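Local coordinates for DNA-(apurinic or apyrimidinic site) endonuclease 2 (PDB 6WCD), which acts as a metal-dependent DNA repair nuclease whose catalytic domain, described here, combines weak AP endonuclease with 3'-5' exonuclease activity, at residues 52-57 and 69-74; 76-81 and 316-321. All coordinates share one frame; numbering follows the deposited sequence.

Contact 1 (52-57 and 69-74); sequences YNSYFS and ATFCKS
Ala69 plants its methyl group on the face of the Phe56 ring, with Ala69 CB 3.4 Å from the Phe56 ring centroid and almost on the ring normal. The two form a non-hydrogen-bonded pair of the antiparallel beta hairpin built from strands 53-57 and 68-72. In the next such pair, Ser54 and Phe71, the roles are exchanged: the ring belongs to 69-74, and Ser54 CB presses on one of its faces toward the rim, 3.5 Å from Phe71 CD2. The same ring meets Tyr52 CB at its edge. Phe71 CZ also comes within 3.8 Å of Phe56 CE1, the ring planes inclined at 77°. Phe71 reaches this position with CG anti to its carbonyl carbon (chi1 -72°), which brings the ring over Ser54. An alanine in its place would probably open a gap between Ser54 CB, Tyr52 CB and the Phe56 ring.

Tyr55 and Thr70, like Asn53 and Cys72, are hydrogen-bonded pairs, their side chains on the other face. There the Tyr55 hydroxyl OH donates to Asn53 OD1 at 2.7 Å, tying the ring to the amide, while Cys72 SG lies obliquely beside the ring, 4.1 Å from Tyr55 CE2. Tyr52 runs alongside the extended Lys73 chain, its hydroxyl bonded to Asp23.

The hairpin forms one border of the six-stranded sheet. Phe71 packs on Leu32 of strand 29-33 and on Leu18 and Leu22 of helix 18-25, whereas Tyr55, Thr70 and Cys72 meet strand 119-127 of the second sheet.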
loop_
_atom_site.group_PDB
_atom_site.type_symbol
_atom_site.label_atom_id
_atom_site.label_comp_id
_atom_site.label_asym_id
_atom_site.label_seq_id
_atom_site.Cartn_x
_atom_site.Cartn_y
_atom_site.Cartn_z
ATOM N N TYR A 52 -10.426 -15.336 -0.711
ATOM C CA TYR A 52 -9.896 -14.101 -1.230
ATOM C C TYR A 52 -9.472 -14.281 -2.672
ATOM O O TYR A 52 -9.124 -15.393 -3.103
ATOM C CB TYR A 52 -8.654 -13.622 -0.477
ATOM C CG TYR A 52 -8.906 -13.383 1.002
ATOM C CD1 TYR A 52 -8.845 -14.448 1.886
ATOM C CD2 TYR A 52 -9.269 -12.137 1.490
ATOM C CE1 TYR A 52 -9.103 -14.274 3.260
ATOM C CE2 TYR A 52 -9.549 -11.955 2.884
ATOM C CZ TYR A 52 -9.459 -13.035 3.720
ATOM O OH TYR A 52 -9.777 -12.818 5.067
ATOM N N ASN A 53 -9.505 -13.181 -3.425
ATOM C CA ASN A 53 -8.853 -13.099 -4.722
ATOM C C ASN A 53 -7.743 -12.079 -4.580
ATOM O O ASN A 53 -7.950 -11.003 -3.995
ATOM C CB ASN A 53 -9.813 -12.774 -5.876
ATOM C CG ASN A 53 -10.710 -11.567 -5.673
ATOM O OD1 ASN A 53 -10.471 -10.485 -6.257
ATOM N ND2 ASN A 53 -11.755 -11.724 -4.887
ATOM N N SER A 54 -6.546 -12.424 -5.044
ATOM C CA SER A 54 -5.382 -11.608 -4.733
ATOM C C SER A 54 -4.604 -11.189 -5.957
ATOM O O SER A 54 -4.640 -11.834 -6.995
ATOM C CB SER A 54 -4.451 -12.330 -3.774
ATOM O OG SER A 54 -3.845 -13.488 -4.400
ATOM N N TYR A 55 -3.853 -10.105 -5.762
ATOM C CA TYR A 55 -3.137 -9.356 -6.806
ATOM C C TYR A 55 -1.774 -8.993 -6.256
ATOM O O TYR A 55 -1.670 -8.208 -5.325
ATOM C CB TYR A 55 -3.936 -8.104 -7.223
ATOM C CG TYR A 55 -5.360 -8.493 -7.569
ATOM C CD1 TYR A 55 -5.692 -8.888 -8.871
ATOM C CD2 TYR A 55 -6.331 -8.626 -6.564
ATOM C CE1 TYR A 55 -6.946 -9.396 -9.184
ATOM C CE2 TYR A 55 -7.574 -9.139 -6.855
ATOM C CZ TYR A 55 -7.877 -9.518 -8.171
ATOM O OH TYR A 55 -9.094 -10.058 -8.503
ATOM N N PHE A 56 -0.742 -9.562 -6.848
ATOM C CA PHE A 56 0.637 -9.404 -6.370
ATOM C C PHE A 56 1.429 -8.601 -7.376
ATOM O O PHE A 56 1.230 -8.739 -8.600
ATOM C CB PHE A 56 1.351 -10.754 -6.193
ATOM C CG PHE A 56 1.077 -11.449 -4.895
ATOM C CD1 PHE A 56 -0.156 -11.867 -4.534
ATOM C CD2 PHE A 56 2.131 -11.710 -4.047
ATOM C CE1 PHE A 56 -0.386 -12.514 -3.312
ATOM C CE2 PHE A 56 1.934 -12.342 -2.854
ATOM C CZ PHE A 56 0.667 -12.794 -2.493
ATOM N N SER A 57 2.398 -7.869 -6.882
ATOM C CA SER A 57 3.517 -7.423 -7.698
ATOM C C SER A 57 4.748 -8.104 -7.150
ATOM O O SER A 57 5.052 -8.001 -5.975
ATOM C CB SER A 57 3.664 -5.908 -7.667
ATOM O OG SER A 57 4.750 -5.520 -8.555
ATOM N N ALA A 69 1.074 -7.128 -2.129
ATOM C CA ALA A 69 -0.075 -7.946 -2.487
ATOM C C ALA A 69 -1.311 -7.286 -1.931
ATOM O O ALA A 69 -1.337 -6.813 -0.806
ATOM C CB ALA A 69 0.018 -9.366 -1.942
ATOM N N THR A 70 -2.397 -7.319 -2.715
ATOM C CA THR A 70 -3.719 -6.908 -2.269
ATOM C C THR A 70 -4.654 -8.087 -2.339
ATOM O O THR A 70 -4.781 -8.733 -3.401
ATOM C CB THR A 70 -4.220 -5.749 -3.122
ATOM O OG1 THR A 70 -3.362 -4.641 -2.891
ATOM C CG2 THR A 70 -5.640 -5.362 -2.782
ATOM N N PHE A 71 -5.254 -8.404 -1.200
ATOM C CA PHE A 71 -6.199 -9.493 -1.042
ATOM C C PHE A 71 -7.593 -8.900 -0.905
ATOM O O PHE A 71 -7.826 -8.055 -0.052
ATOM C CB PHE A 71 -5.876 -10.337 0.195
ATOM C CG PHE A 71 -4.678 -11.190 0.061
ATOM C CD1 PHE A 71 -3.420 -10.689 0.319
ATOM C CD2 PHE A 71 -4.830 -12.494 -0.297
ATOM C CE1 PHE A 71 -2.256 -11.580 0.164
ATOM C CE2 PHE A 71 -3.755 -13.337 -0.447
ATOM C CZ PHE A 71 -2.497 -12.867 -0.210
ATOM N N CYS A 72 -8.512 -9.391 -1.715
ATOM C CA CYS A 72 -9.887 -8.915 -1.731
ATOM C C CYS A 72 -10.860 -10.037 -1.385
ATOM O O CYS A 72 -10.736 -11.143 -1.889
ATOM C CB CYS A 72 -10.230 -8.378 -3.128
ATOM S SG CYS A 72 -9.195 -7.059 -3.653
ATOM N N LYS A 73 -11.858 -9.760 -0.526
ATOM C CA LYS A 73 -12.960 -10.673 -0.383
ATOM C C LYS A 73 -13.842 -10.651 -1.638
ATOM O O LYS A 73 -13.704 -9.793 -2.503
ATOM C CB LYS A 73 -13.767 -10.327 0.869
ATOM C CG LYS A 73 -13.002 -10.552 2.156
ATOM C CD LYS A 73 -13.862 -10.442 3.406
ATOM C CE LYS A 73 -13.085 -10.948 4.621
ATOM N NZ LYS A 73 -13.784 -10.593 5.907
ATOM N N SER A 74 -14.741 -11.625 -1.741
ATOM C CA SER A 74 -15.672 -11.676 -2.877
ATOM C C SER A 74 -16.454 -10.389 -3.025
ATOM O O SER A 74 -16.789 -9.998 -4.153
ATOM C CB SER A 74 -16.633 -12.874 -2.714
ATOM O OG SER A 74 -17.454 -12.736 -1.572
#

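Contact 2 (76-81 and 316-321); sequences TTPQAA and KCPPLC
Pro318 sets CG of its ring into the notch formed by Pro78 and Ala81, where a type I turn from Pro318 to Cys321 lies against the start of strand 80-83 in this DNase I-like fold. The two proline rings cross at about a right angle, with Pro78 CG 4.1 Å from Pro318 CG. Close by, the carbonyl oxygen Pro78 O sits 3.2 Å from Pro318 CD, so one edge of the Pro318 ring rests on backbone as well as on side chain. The same Pro318 CG lies 4.0 Å from Ala81 CB. Leu320 closes over this methyl group: with CG anti to the backbone N (chi1 -176°), its CD2 branch reaches both CB and the carbonyl carbon of Ala81. At the opposite end of the contact, Thr77 CG2 touches Cys317 SG at 3.9 Å.

The next shell fixes the two backbones. Cys321 N bonds to Pro318 O at 3.0 Å, closing a turn in which Leu320 is directed at Ala81. At the start of strand 80-83 a classic beta bulge sets Gln79 and Ala80 together opposite Gln123, while the Gln79 amide is held at both ends, OE1 by Arg125 N and NE2 by Ile312 O. Tyr55 backs Pro318 and Cys317, and strand 119-127 lies under Pro78 and Leu320.

Water supplies the polar links between the segments. One molecule bridges Pro78 O and Lys316 O, standing 2.6 Å from Lys316 O. Another donates to Ala81 O at 2.8 Å and accepts from Leu320 N.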
loop_
_atom_site.group_PDB
_atom_site.type_symbol
_atom_site.label_atom_id
_atom_site.label_comp_id
_atom_site.label_asym_id
_atom_site.label_seq_id
_atom_site.Cartn_x
_atom_site.Cartn_y
_atom_site.Cartn_z
ATOM N N THR A 76 -15.446 -7.393 -2.798
ATOM C CA THR A 76 -14.668 -6.300 -3.340
ATOM C C THR A 76 -13.860 -6.676 -4.557
ATOM O O THR A 76 -12.891 -5.990 -4.864
ATOM C CB THR A 76 -13.711 -5.720 -2.296
ATOM O OG1 THR A 76 -12.955 -6.791 -1.725
ATOM C CG2 THR A 76 -14.467 -5.041 -1.258
ATOM N N THR A 77 -14.213 -7.771 -5.231
ATOM C CA THR A 77 -13.474 -8.164 -6.420
ATOM C C THR A 77 -13.323 -6.953 -7.326
ATOM O O THR A 77 -14.327 -6.352 -7.706
ATOM C CB THR A 77 -14.220 -9.281 -7.135
ATOM O OG1 THR A 77 -14.391 -10.403 -6.226
ATOM C CG2 THR A 77 -13.463 -9.779 -8.342
ATOM N N PRO A 78 -12.113 -6.592 -7.722
ATOM C CA PRO A 78 -11.892 -5.376 -8.486
ATOM C C PRO A 78 -12.275 -5.499 -9.944
ATOM O O PRO A 78 -12.150 -6.560 -10.575
ATOM C CB PRO A 78 -10.389 -5.115 -8.321
ATOM C CG PRO A 78 -9.804 -6.444 -8.080
ATOM C CD PRO A 78 -10.818 -7.198 -7.289
ATOM N N GLN A 79 -12.707 -4.368 -10.501
ATOM C CA GLN A 79 -12.984 -4.303 -11.924
ATOM C C GLN A 79 -11.715 -4.249 -12.746
ATOM O O GLN A 79 -11.728 -4.640 -13.924
ATOM C CB GLN A 79 -13.876 -3.086 -12.228
ATOM C CG GLN A 79 -15.372 -3.260 -11.868
ATOM C CD GLN A 79 -15.715 -3.264 -10.382
ATOM O OE1 GLN A 79 -14.948 -2.804 -9.542
ATOM N NE2 GLN A 79 -16.912 -3.763 -10.060
ATOM N N ALA A 80 -10.614 -3.792 -12.163
ATOM C CA ALA A 80 -9.360 -3.659 -12.860
ATOM C C ALA A 80 -8.235 -3.784 -11.846
ATOM O O ALA A 80 -8.402 -3.513 -10.663
ATOM C CB ALA A 80 -9.255 -2.325 -13.594
ATOM N N ALA A 81 -7.062 -4.168 -12.329
ATOM C CA ALA A 81 -5.902 -4.313 -11.459
ATOM C C ALA A 81 -4.638 -4.246 -12.303
ATOM O O ALA A 81 -4.614 -4.728 -13.437
ATOM C CB ALA A 81 -5.918 -5.635 -10.673
ATOM N N LYS A 316 -15.936 -10.954 -12.519
ATOM C CA LYS A 316 -14.814 -11.827 -12.806
ATOM C C LYS A 316 -13.589 -11.122 -12.278
ATOM O O LYS A 316 -13.493 -9.908 -12.326
ATOM C CB LYS A 316 -14.693 -12.116 -14.309
ATOM C CG LYS A 316 -13.548 -13.005 -14.742
ATOM C CD LYS A 316 -13.961 -13.776 -16.003
ATOM C CE LYS A 316 -12.815 -13.978 -16.975
ATOM N NZ LYS A 316 -11.772 -14.894 -16.447
ATOM N N CYS A 317 -12.637 -11.911 -11.779
ATOM C CA CYS A 317 -11.356 -11.362 -11.393
ATOM C C CYS A 317 -10.555 -10.909 -12.619
ATOM O O CYS A 317 -10.493 -11.636 -13.624
ATOM C CB CYS A 317 -10.556 -12.411 -10.641
ATOM S SG CYS A 317 -11.270 -12.965 -9.113
ATOM N N PRO A 318 -9.926 -9.739 -12.568
ATOM C CA PRO A 318 -9.147 -9.268 -13.696
ATOM C C PRO A 318 -7.889 -10.107 -13.893
ATOM O O PRO A 318 -7.479 -10.833 -12.980
ATOM C CB PRO A 318 -8.813 -7.824 -13.335
ATOM C CG PRO A 318 -9.113 -7.641 -11.894
ATOM C CD PRO A 318 -10.004 -8.766 -11.452
ATOM N N PRO A 319 -7.225 -9.990 -15.040
ATOM C CA PRO A 319 -6.178 -10.973 -15.408
ATOM C C PRO A 319 -4.975 -11.008 -14.487
ATOM O O PRO A 319 -4.236 -12.013 -14.521
ATOM C CB PRO A 319 -5.766 -10.517 -16.823
ATOM C CG PRO A 319 -6.977 -9.842 -17.367
ATOM C CD PRO A 319 -7.663 -9.167 -16.191
ATOM N N LEU A 320 -4.717 -9.979 -13.710
ATOM C CA LEU A 320 -3.582 -9.959 -12.801
ATOM C C LEU A 320 -3.781 -10.923 -11.647
ATOM O O LEU A 320 -2.828 -11.226 -10.944
ATOM C CB LEU A 320 -3.346 -8.560 -12.239
ATOM C CG LEU A 320 -2.149 -8.329 -11.347
ATOM C CD1 LEU A 320 -0.837 -8.672 -12.043
ATOM C CD2 LEU A 320 -2.096 -6.866 -10.907
ATOM N N CYS A 321 -4.979 -11.389 -11.429
ATOM C CA CYS A 321 -5.226 -12.234 -10.264
ATOM C C CYS A 321 -4.297 -13.460 -10.273
ATOM O O CYS A 321 -4.070 -14.109 -11.315
ATOM C CB CYS A 321 -6.677 -12.702 -10.236
ATOM S SG CYS A 321 -7.158 -13.618 -8.776
HETATM O O HOH W 1 -12.819 -7.639 -13.330
HETATM O O HOH W 2 -5.552 -7.155 -14.517
#

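How the contacts relate
From the N terminus, contact 1 comes first and closes a short loop: eleven residues separate its segments, and the hairpin is complete before 76-81 begins. Contact 2 follows in series, neither nested in contact 1 nor crossing it, and closes only after 234 residues, an excursion that includes Tyr142, Asp183 and His300. It thereby brings segment 316-321 back to the start of strand 80-83. The two contacts adjoin: Tyr55 touches Pro318 and Cys321, and Asn53 meets Thr77 and Pro78. Together they join the border of the six-stranded sheet to strand 80-83 of the second sheet and to the loop that follows strand 310-312.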